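Local coordinates for protein glycerol-3-phosphate dehydrogenase [NAD(+)] (Dunaliella salina, PDB 6IUY) that probably interconverts sn-glycerol 3-phosphate and dihydroxyacetone phosphate using NAD, and pairs this dehydrogenase with a magnesium-binding, haloacid dehalogenase-like region, at residues 306-316 with 328-336; 582-592 with 603-614. All blocks are in the same frame, centred on the assembly; numbering follows the deposited sequence.

Interaction 1 (306-316 with 328-336)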
loop_
_atom_site.group_PDB
_atom_site.type_symbol
_atom_site.label_atom_id
_atom_site.label_comp_id
_atom_site.label_asym_id
_atom_site.label_seq_id
_atom_site.Cartn_x
_atom_site.Cartn_y
_atom_site.Cartn_z
ATOM N N ARG A 306 13.205 8.221 43.148
ATOM C CA ARG A 306 14.246 9.060 42.594
ATOM C C ARG A 306 15.434 8.268 42.105
ATOM O O ARG A 306 16.254 8.752 41.326
ATOM C CB ARG A 306 14.714 10.063 43.656
ATOM C CG ARG A 306 15.784 11.015 43.175
ATOM C CD ARG A 306 15.180 12.362 42.816
ATOM N NE ARG A 306 15.632 12.887 41.520
ATOM C CZ ARG A 306 14.801 13.318 40.573
ATOM N NH1 ARG A 306 13.493 13.276 40.791
ATOM N NH2 ARG A 306 15.269 13.797 39.414
ATOM N N ASN A 307 15.555 7.049 42.593
ATOM C CA ASN A 307 16.713 6.231 42.272
ATOM C C ASN A 307 16.822 5.880 40.778
ATOM O O ASN A 307 17.915 5.703 40.238
ATOM C CB ASN A 307 16.658 4.970 43.129
ATOM C CG ASN A 307 16.690 5.287 44.625
ATOM O OD1 ASN A 307 17.762 5.418 45.195
ATOM N ND2 ASN A 307 15.515 5.412 45.254
ATOM N N LEU A 308 15.688 5.823 40.104
ATOM C CA LEU A 308 15.665 5.507 38.670
ATOM C C LEU A 308 16.370 6.576 37.870
ATOM O O LEU A 308 17.254 6.284 37.049
ATOM C CB LEU A 308 14.230 5.377 38.172
ATOM C CG LEU A 308 14.014 5.026 36.703
ATOM C CD1 LEU A 308 14.829 3.796 36.329
ATOM C CD2 LEU A 308 12.529 4.773 36.475
ATOM N N ILE A 309 15.941 7.818 38.110
ATOM C CA ILE A 309 16.472 8.999 37.441
ATOM C C ILE A 309 17.978 9.050 37.655
ATOM O O ILE A 309 18.738 9.224 36.699
ATOM C CB ILE A 309 15.786 10.274 37.967
ATOM C CG1 ILE A 309 14.356 10.364 37.430
ATOM C CG2 ILE A 309 16.570 11.516 37.601
ATOM C CD1 ILE A 309 13.358 9.410 38.107
ATOM N N GLU A 310 18.407 8.835 38.902
ATOM C CA GLU A 310 19.829 8.895 39.260
ATOM C C GLU A 310 20.625 7.771 38.617
ATOM O O GLU A 310 21.803 7.924 38.294
ATOM C CB GLU A 310 19.993 8.852 40.785
ATOM C CG GLU A 310 19.235 9.988 41.516
ATOM C CD GLU A 310 19.291 9.889 43.050
ATOM O OE1 GLU A 310 19.977 8.997 43.578
ATOM O OE2 GLU A 310 18.642 10.713 43.728
ATOM N N TYR A 311 19.983 6.629 38.418
ATOM C CA TYR A 311 20.665 5.510 37.779
ATOM C C TYR A 311 20.868 5.876 36.303
ATOM O O TYR A 311 21.949 5.691 35.737
ATOM C CB TYR A 311 19.859 4.211 37.951
ATOM C CG TYR A 311 20.528 2.986 37.339
ATOM C CD1 TYR A 311 21.223 2.064 38.132
ATOM C CD2 TYR A 311 20.474 2.762 35.974
ATOM C CE1 TYR A 311 21.833 0.954 37.569
ATOM C CE2 TYR A 311 21.074 1.665 35.410
ATOM C CZ TYR A 311 21.757 0.764 36.200
ATOM O OH TYR A 311 22.343 -0.329 35.596
ATOM N N ILE A 312 19.833 6.446 35.692
ATOM C CA ILE A 312 19.911 6.798 34.277
ATOM C C ILE A 312 21.018 7.804 34.030
ATOM O O ILE A 312 21.801 7.634 33.102
ATOM C CB ILE A 312 18.585 7.347 33.764
ATOM C CG1 ILE A 312 17.542 6.219 33.754
ATOM C CG2 ILE A 312 18.749 7.925 32.372
ATOM C CD1 ILE A 312 16.127 6.691 33.624
ATOM N N ASN A 313 21.100 8.836 34.875
ATOM C CA ASN A 313 22.135 9.869 34.727
ATOM C C ASN A 313 23.536 9.390 35.043
ATOM O O ASN A 313 24.490 9.820 34.414
ATOM C CB ASN A 313 21.799 11.069 35.603
ATOM C CG ASN A 313 20.664 11.867 35.030
ATOM O OD1 ASN A 313 20.574 12.006 33.813
ATOM N ND2 ASN A 313 19.775 12.370 35.884
ATOM N N GLU A 314 23.665 8.478 36.002
ATOM C CA GLU A 314 24.980 7.931 36.322
ATOM C C GLU A 314 25.432 6.819 35.377
ATOM O O GLU A 314 26.629 6.679 35.105
ATOM C CB GLU A 314 24.996 7.404 37.758
ATOM C CG GLU A 314 25.648 8.353 38.763
ATOM C CD GLU A 314 27.114 8.585 38.447
ATOM O OE1 GLU A 314 27.853 7.584 38.295
ATOM O OE2 GLU A 314 27.522 9.760 38.320
ATOM N N ASN A 315 24.496 6.001 34.896
ATOM C CA ASN A 315 24.902 4.845 34.108
ATOM C C ASN A 315 24.453 4.896 32.647
ATOM O O ASN A 315 24.875 4.061 31.852
ATOM C CB ASN A 315 24.383 3.563 34.762
ATOM C CG ASN A 315 24.960 3.349 36.143
ATOM O OD1 ASN A 315 24.226 3.277 37.121
ATOM N ND2 ASN A 315 26.278 3.261 36.229
ATOM N N HIS A 316 23.616 5.874 32.303
ATOM C CA HIS A 316 23.150 6.050 30.927
ATOM C C HIS A 316 22.416 4.811 30.428
ATOM O O HIS A 316 22.698 4.290 29.348
ATOM C CB HIS A 316 24.332 6.380 30.022
ATOM C CG HIS A 316 25.231 7.423 30.596
ATOM N ND1 HIS A 316 24.758 8.641 31.041
ATOM C CD2 HIS A 316 26.558 7.421 30.845
ATOM C CE1 HIS A 316 25.761 9.348 31.525
ATOM N NE2 HIS A 316 26.865 8.629 31.421
ATOM N N GLY A 328 23.267 7.311 25.139
ATOM C CA GLY A 328 24.605 7.910 25.174
ATOM C C GLY A 328 24.971 8.717 26.435
ATOM O O GLY A 328 24.204 8.832 27.408
ATOM N N GLU A 329 26.154 9.308 26.424
ATOM C CA GLU A 329 26.562 10.124 27.562
ATOM C C GLU A 329 25.957 11.529 27.572
ATOM O O GLU A 329 26.155 12.269 28.531
ATOM C CB GLU A 329 28.082 10.209 27.614
ATOM C CG GLU A 329 28.722 8.828 27.739
ATOM C CD GLU A 329 30.213 8.893 27.868
ATOM O OE1 GLU A 329 30.729 9.999 28.146
ATOM O OE2 GLU A 329 30.868 7.841 27.686
ATOM N N ASN A 330 25.218 11.894 26.524
ATOM C CA ASN A 330 24.629 13.229 26.455
ATOM C C ASN A 330 23.125 13.238 26.696
ATOM O O ASN A 330 22.414 14.119 26.220
ATOM C CB ASN A 330 24.959 13.899 25.105
ATOM C CG ASN A 330 24.547 13.063 23.884
ATOM O OD1 ASN A 330 24.837 11.872 23.789
ATOM N ND2 ASN A 330 23.892 13.707 22.933
ATOM N N VAL A 331 22.645 12.269 27.468
ATOM C CA VAL A 331 21.230 12.165 27.788
ATOM C C VAL A 331 21.049 12.503 29.258
ATOM O O VAL A 331 21.742 11.950 30.102
ATOM C CB VAL A 331 20.677 10.740 27.481
ATOM C CG1 VAL A 331 19.305 10.528 28.109
ATOM C CG2 VAL A 331 20.626 10.509 25.984
ATOM N N LYS A 332 20.138 13.417 29.570
ATOM C CA LYS A 332 20.004 13.870 30.945
ATOM C C LYS A 332 18.574 13.709 31.396
ATOM O O LYS A 332 17.669 14.314 30.834
ATOM C CB LYS A 332 20.455 15.331 31.095
ATOM C CG LYS A 332 20.802 15.731 32.546
ATOM C CD LYS A 332 21.750 14.688 33.176
ATOM C CE LYS A 332 22.749 15.285 34.159
ATOM N NZ LYS A 332 24.153 15.218 33.635
ATOM N N ALA A 333 18.383 12.896 32.424
ATOM C CA ALA A 333 17.060 12.527 32.887
ATOM C C ALA A 333 16.603 13.401 34.028
ATOM O O ALA A 333 17.376 13.675 34.943
ATOM C CB ALA A 333 17.064 11.077 33.340
ATOM N N THR A 334 15.335 13.779 34.014
ATOM C CA THR A 334 14.745 14.414 35.168
ATOM C C THR A 334 13.291 14.022 35.308
ATOM O O THR A 334 12.612 13.739 34.317
ATOM C CB THR A 334 14.837 15.944 35.094
ATOM O OG1 THR A 334 13.884 16.502 36.005
ATOM C CG2 THR A 334 14.517 16.439 33.687
ATOM N N SER A 335 12.808 14.034 36.544
ATOM C CA SER A 335 11.452 13.610 36.857
ATOM C C SER A 335 10.478 14.756 36.879
ATOM O O SER A 335 9.284 14.536 37.070
ATOM C CB SER A 335 11.405 12.928 38.215
ATOM O OG SER A 335 11.610 13.900 39.226
ATOM N N ASP A 336 10.964 15.983 36.715
ATOM C CA ASP A 336 10.041 17.119 36.726
ATOM C C ASP A 336 9.667 17.512 35.309
ATOM O O ASP A 336 10.527 17.879 34.521
ATOM C CB ASP A 336 10.638 18.326 37.455
ATOM C CG ASP A 336 9.595 19.359 37.780
ATOM O OD1 ASP A 336 9.041 19.307 38.894
ATOM O OD2 ASP A 336 9.295 20.201 36.916
HETATM O O HOH W 1 22.260 9.309 30.603
#
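The imidazole of H316 lies flat over CA of E329, whose carbon stands 4.0 Å from the ring centroid and 4° off the normal, a CH-pi contact; the carbonyl of E314 comes over the rim of the opposite face. A water in the ring plane meets ND1 and donates to the carbonyls of I312 and V331, so helix and strand share one bridging molecule. At the other end, CB of I309 sits over one face of the R306 guanidinium, while S335 OG lies at its edge, accepting from NH1 within the plane at a short 2.5 Å. The centre belongs to N313. Its CG stands beside the backbone N (chi1 -74°), which brings the amide to the strand. N313 OD1 takes the A333 N-H on an in-plane lone pair at 2.7 Å. In return N313 ND2 donates to A333 O, nearly straight. With N313 replaced by alanine, the N-H and carbonyl of A333 would probably lose their mates on the helix. A333 itself suits its place because a lone methyl, pointing at the helix, lets I312 CG2 come within 3.7 Å of A333 CB. The strand lies at the margin of the sheet in a beta-alpha-beta unit of the NAD-binding region. The asparagine serves both polar groups of A333 as an adjoining strand would, and the paired bonds fix which way its amide is flipped.

Interaction 2 (582-592 with 603-614); sequences LEFPLFTTINR and ILRYRVACSMPS
A helix packed against a short helical turn and the chain on both sides of it, this mainly apolar contact joins helix 585-594 to residues 603-614 near the C terminus. The backbones come very near: the CA atoms of T589 and C610 are 4.9 Å apart, which small residues permit. T589 CB meets A609 CB at 3.7 Å. L586 CD1 lies 4.1 Å from Y606 CB. At one end I590 CG1 touches I603 CD1 at 3.8 Å; at the other, C610 SG rests on P585 CB at 3.9 Å and near L582. P585 suits the first turn of its helix, where the missing N-H costs no helical bond. R592 supplies the polar grip. Its chain is bent at chi2 (-119°) and chi3, and R592 NH2 donates to A609 O at 3.0 Å; the same nitrogen is modelled so close to M612 O that the exact length is doubtful. NH1 has a salt bridge to E597, whereas NE is buried without a partner. Y606 hydrogen-bonds through its hydroxyl to E423 of the second subunit, so this corner also borders the dimer interface. Such packing of a C-terminal segment on a helix fits the all-helical C-terminal region of this family.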
loop_
_atom_site.group_PDB
_atom_site.type_symbol
_atom_site.label_atom_id
_atom_site.label_comp_id
_atom_site.label_asym_id
_atom_site.label_seq_id
_atom_site.Cartn_x
_atom_site.Cartn_y
_atom_site.Cartn_z
ATOM N N LEU A 582 -21.302 -2.031 11.835
ATOM C CA LEU A 582 -21.249 -2.996 10.732
ATOM C C LEU A 582 -20.389 -2.518 9.561
ATOM O O LEU A 582 -20.028 -3.309 8.693
ATOM C CB LEU A 582 -22.654 -3.332 10.230
ATOM C CG LEU A 582 -23.638 -3.727 11.329
ATOM C CD1 LEU A 582 -24.831 -4.484 10.740
ATOM C CD2 LEU A 582 -22.934 -4.549 12.384
ATOM N N GLU A 583 -20.042 -1.238 9.533
ATOM C CA GLU A 583 -19.135 -0.768 8.500
ATOM C C GLU A 583 -17.743 -1.336 8.703
ATOM O O GLU A 583 -16.946 -1.385 7.779
ATOM C CB GLU A 583 -19.067 0.757 8.477
ATOM C CG GLU A 583 -20.388 1.426 8.123
ATOM C CD GLU A 583 -20.877 1.036 6.751
ATOM O OE1 GLU A 583 -20.087 1.139 5.784
ATOM O OE2 GLU A 583 -22.049 0.614 6.643
ATOM N N PHE A 584 -17.443 -1.754 9.924
ATOM C CA PHE A 584 -16.103 -2.221 10.236
ATOM C C PHE A 584 -16.231 -3.515 11.001
ATOM O O PHE A 584 -16.061 -3.553 12.218
ATOM C CB PHE A 584 -15.324 -1.165 11.030
ATOM C CG PHE A 584 -15.135 0.155 10.290
ATOM C CD1 PHE A 584 -16.054 1.191 10.435
ATOM C CD2 PHE A 584 -14.036 0.362 9.470
ATOM C CE1 PHE A 584 -15.888 2.404 9.759
ATOM C CE2 PHE A 584 -13.862 1.573 8.794
ATOM C CZ PHE A 584 -14.789 2.590 8.945
ATOM N N PRO A 585 -16.569 -4.592 10.288
ATOM C CA PRO A 585 -16.880 -5.854 10.967
ATOM C C PRO A 585 -15.693 -6.410 11.759
ATOM O O PRO A 585 -15.925 -6.906 12.846
ATOM C CB PRO A 585 -17.279 -6.791 9.815
ATOM C CG PRO A 585 -16.656 -6.184 8.595
ATOM C CD PRO A 585 -16.700 -4.697 8.825
ATOM N N LEU A 586 -14.460 -6.332 11.258
ATOM C CA LEU A 586 -13.378 -6.962 12.007
ATOM C C LEU A 586 -13.082 -6.177 13.283
ATOM O O LEU A 586 -12.903 -6.777 14.342
ATOM C CB LEU A 586 -12.108 -7.102 11.162
ATOM C CG LEU A 586 -10.889 -7.709 11.890
ATOM C CD1 LEU A 586 -11.119 -9.165 12.303
ATOM C CD2 LEU A 586 -9.651 -7.606 11.029
ATOM N N PHE A 587 -13.026 -4.845 13.183
ATOM C CA PHE A 587 -12.829 -3.999 14.364
ATOM C C PHE A 587 -13.879 -4.352 15.415
ATOM O O PHE A 587 -13.594 -4.459 16.605
ATOM C CB PHE A 587 -12.932 -2.508 14.019
ATOM C CG PHE A 587 -11.744 -1.962 13.281
ATOM C CD1 PHE A 587 -10.646 -2.752 13.013
ATOM C CD2 PHE A 587 -11.727 -0.642 12.869
ATOM C CE1 PHE A 587 -9.548 -2.224 12.340
ATOM C CE2 PHE A 587 -10.641 -0.118 12.198
ATOM C CZ PHE A 587 -9.549 -0.904 11.931
ATOM N N THR A 588 -15.103 -4.554 14.960
ATOM C CA THR A 588 -16.199 -4.788 15.875
ATOM C C THR A 588 -16.143 -6.165 16.514
ATOM O O THR A 588 -16.394 -6.296 17.721
ATOM C CB THR A 588 -17.551 -4.618 15.176
ATOM O OG1 THR A 588 -17.753 -3.235 14.884
ATOM C CG2 THR A 588 -18.693 -5.104 16.082
ATOM N N THR A 589 -15.821 -7.205 15.742
ATOM C CA THR A 589 -15.818 -8.520 16.378
ATOM C C THR A 589 -14.593 -8.677 17.276
ATOM O O THR A 589 -14.654 -9.395 18.265
ATOM C CB THR A 589 -15.915 -9.696 15.368
ATOM O OG1 THR A 589 -14.655 -10.352 15.231
ATOM C CG2 THR A 589 -16.418 -9.249 14.027
ATOM N N ILE A 590 -13.499 -7.978 16.983
ATOM C CA ILE A 590 -12.363 -7.963 17.917
ATOM C C ILE A 590 -12.739 -7.372 19.289
ATOM O O ILE A 590 -12.313 -7.886 20.329
ATOM C CB ILE A 590 -11.173 -7.165 17.351
ATOM C CG1 ILE A 590 -10.538 -7.899 16.168
ATOM C CG2 ILE A 590 -10.149 -6.906 18.445
ATOM C CD1 ILE A 590 -9.431 -7.109 15.462
ATOM N N ASN A 591 -13.529 -6.296 19.287
ATOM C CA ASN A 591 -13.959 -5.649 20.530
ATOM C C ASN A 591 -14.978 -6.501 21.277
ATOM O O ASN A 591 -14.923 -6.648 22.497
ATOM C CB ASN A 591 -14.542 -4.256 20.247
ATOM C CG ASN A 591 -14.597 -3.377 21.497
ATOM O OD1 ASN A 591 -15.650 -3.257 22.141
ATOM N ND2 ASN A 591 -13.459 -2.770 21.854
ATOM N N ARG A 592 -15.907 -7.071 20.523
ATOM C CA ARG A 592 -16.876 -7.990 21.073
ATOM C C ARG A 592 -16.211 -9.237 21.675
ATOM O O ARG A 592 -16.733 -9.819 22.633
ATOM C CB ARG A 592 -17.877 -8.370 19.992
ATOM C CG ARG A 592 -18.761 -7.208 19.574
ATOM C CD ARG A 592 -20.208 -7.548 19.871
ATOM N NE ARG A 592 -20.801 -8.315 18.784
ATOM C CZ ARG A 592 -21.907 -9.051 18.873
ATOM N NH1 ARG A 592 -22.569 -9.166 20.018
ATOM N NH2 ARG A 592 -22.337 -9.692 17.793
ATOM N N ILE A 603 -13.178 -15.317 15.254
ATOM C CA ILE A 603 -12.362 -14.208 14.747
ATOM C C ILE A 603 -12.257 -14.218 13.215
ATOM O O ILE A 603 -12.209 -13.162 12.600
ATOM C CB ILE A 603 -10.942 -14.214 15.371
ATOM C CG1 ILE A 603 -10.187 -12.909 15.068
ATOM C CG2 ILE A 603 -10.131 -15.389 14.881
ATOM C CD1 ILE A 603 -10.700 -11.717 15.786
ATOM N N LEU A 604 -12.223 -15.389 12.584
ATOM C CA LEU A 604 -12.154 -15.414 11.124
ATOM C C LEU A 604 -13.555 -15.277 10.513
ATOM O O LEU A 604 -13.705 -15.239 9.301
ATOM C CB LEU A 604 -11.485 -16.693 10.625
ATOM C CG LEU A 604 -10.087 -16.984 11.188
ATOM C CD1 LEU A 604 -9.675 -18.427 10.890
ATOM C CD2 LEU A 604 -9.075 -16.001 10.613
ATOM N N ARG A 605 -14.574 -15.188 11.369
ATOM C CA ARG A 605 -15.962 -15.075 10.919
ATOM C C ARG A 605 -16.521 -13.687 11.192
ATOM O O ARG A 605 -17.678 -13.545 11.602
ATOM C CB ARG A 605 -16.844 -16.124 11.603
ATOM C CG ARG A 605 -16.672 -17.551 11.077
ATOM C CD ARG A 605 -17.699 -17.865 9.986
ATOM N NE ARG A 605 -17.764 -19.299 9.709
ATOM C CZ ARG A 605 -18.454 -20.183 10.432
ATOM N NH1 ARG A 605 -19.156 -19.795 11.497
ATOM N NH2 ARG A 605 -18.440 -21.468 10.089
ATOM N N TYR A 606 -15.698 -12.669 10.952
ATOM C CA TYR A 606 -16.045 -11.297 11.291
ATOM C C TYR A 606 -17.303 -10.774 10.573
ATOM O O TYR A 606 -18.128 -10.106 11.195
ATOM C CB TYR A 606 -14.857 -10.385 10.998
ATOM C CG TYR A 606 -14.227 -10.620 9.652
ATOM C CD1 TYR A 606 -14.708 -9.983 8.509
ATOM C CD2 TYR A 606 -13.152 -11.483 9.516
ATOM C CE1 TYR A 606 -14.120 -10.199 7.265
ATOM C CE2 TYR A 606 -12.560 -11.705 8.280
ATOM C CZ TYR A 606 -13.044 -11.060 7.164
ATOM O OH TYR A 606 -12.440 -11.292 5.949
ATOM N N ARG A 607 -17.447 -11.066 9.278
ATOM C CA ARG A 607 -18.643 -10.674 8.513
ATOM C C ARG A 607 -19.922 -11.094 9.230
ATOM O O ARG A 607 -20.969 -10.459 9.099
ATOM C CB ARG A 607 -18.612 -11.293 7.102
ATOM C CG ARG A 607 -17.949 -10.432 6.027
ATOM C CD ARG A 607 -17.110 -11.277 5.063
ATOM N NE ARG A 607 -16.070 -10.468 4.419
ATOM C CZ ARG A 607 -15.164 -10.932 3.552
ATOM N NH1 ARG A 607 -15.160 -12.218 3.197
ATOM N NH2 ARG A 607 -14.257 -10.105 3.029
ATOM N N VAL A 608 -19.824 -12.156 10.018
ATOM C CA VAL A 608 -20.978 -12.707 10.718
ATOM C C VAL A 608 -20.974 -12.361 12.202
ATOM O O VAL A 608 -22.021 -12.080 12.789
ATOM C CB VAL A 608 -21.029 -14.234 10.576
ATOM C CG1 VAL A 608 -22.099 -14.809 11.483
ATOM C CG2 VAL A 608 -21.261 -14.625 9.125
ATOM N N ALA A 609 -19.788 -12.399 12.806
ATOM C CA ALA A 609 -19.646 -12.165 14.241
ATOM C C ALA A 609 -19.959 -10.717 14.644
ATOM O O ALA A 609 -20.238 -10.430 15.812
ATOM C CB ALA A 609 -18.247 -12.542 14.683
ATOM N N CYS A 610 -19.914 -9.798 13.690
ATOM C CA CYS A 610 -20.161 -8.402 14.028
ATOM C C CYS A 610 -21.626 -8.182 14.391
ATOM O O CYS A 610 -21.939 -7.310 15.207
ATOM C CB CYS A 610 -19.761 -7.485 12.880
ATOM S SG CYS A 610 -20.669 -7.805 11.365
ATOM N N SER A 611 -22.520 -8.978 13.801
ATOM C CA SER A 611 -23.957 -8.804 14.035
ATOM C C SER A 611 -24.582 -9.950 14.837
ATOM O O SER A 611 -25.693 -9.811 15.333
ATOM C CB SER A 611 -24.708 -8.634 12.702
ATOM O OG SER A 611 -24.412 -9.681 11.781
ATOM N N MET A 612 -23.878 -11.071 14.977
ATOM C CA MET A 612 -24.439 -12.224 15.680
ATOM C C MET A 612 -24.879 -11.860 17.095
ATOM O O MET A 612 -24.343 -10.933 17.692
ATOM C CB MET A 612 -23.436 -13.374 15.723
ATOM C CG MET A 612 -22.057 -13.006 16.252
ATOM S SD MET A 612 -21.121 -14.473 16.735
ATOM C CE MET A 612 -21.834 -14.830 18.342
ATOM N N PRO A 613 -25.878 -12.577 17.632
ATOM C CA PRO A 613 -26.332 -12.248 18.988
ATOM C C PRO A 613 -25.262 -12.617 19.997
ATOM O O PRO A 613 -24.578 -13.611 19.792
ATOM C CB PRO A 613 -27.592 -13.111 19.168
ATOM C CG PRO A 613 -28.003 -13.497 17.762
ATOM C CD PRO A 613 -26.709 -13.624 17.012
ATOM N N SER A 614 -25.126 -11.836 21.061
ATOM C CA SER A 614 -24.131 -12.119 22.088
ATOM C C SER A 614 -24.293 -13.524 22.671
ATOM O O SER A 614 -25.390 -14.079 22.670
ATOM C CB SER A 614 -24.215 -11.076 23.206
ATOM O OG SER A 614 -24.232 -9.770 22.671
#

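After the N-terminal haloacid dehalogenase-like region, the chain enters the NAD-binding region and, past strand 293-297, reaches interaction 1. This contact closes the eleven-residue loop between 306-316 and 328-336 and sets a helix beside the outermost strand of the mixed sheet. The chain then runs through the rest of that sheet and the long helices that follow before interaction 2 opens. There 582-592 and 603-614 close a ten-residue connection, bringing the C-terminal tail back onto the helical region. The two contacts stand in series, neither nested nor crossed, with nearest atoms about 31 Å apart; each ties together its own region of the dehydrogenase.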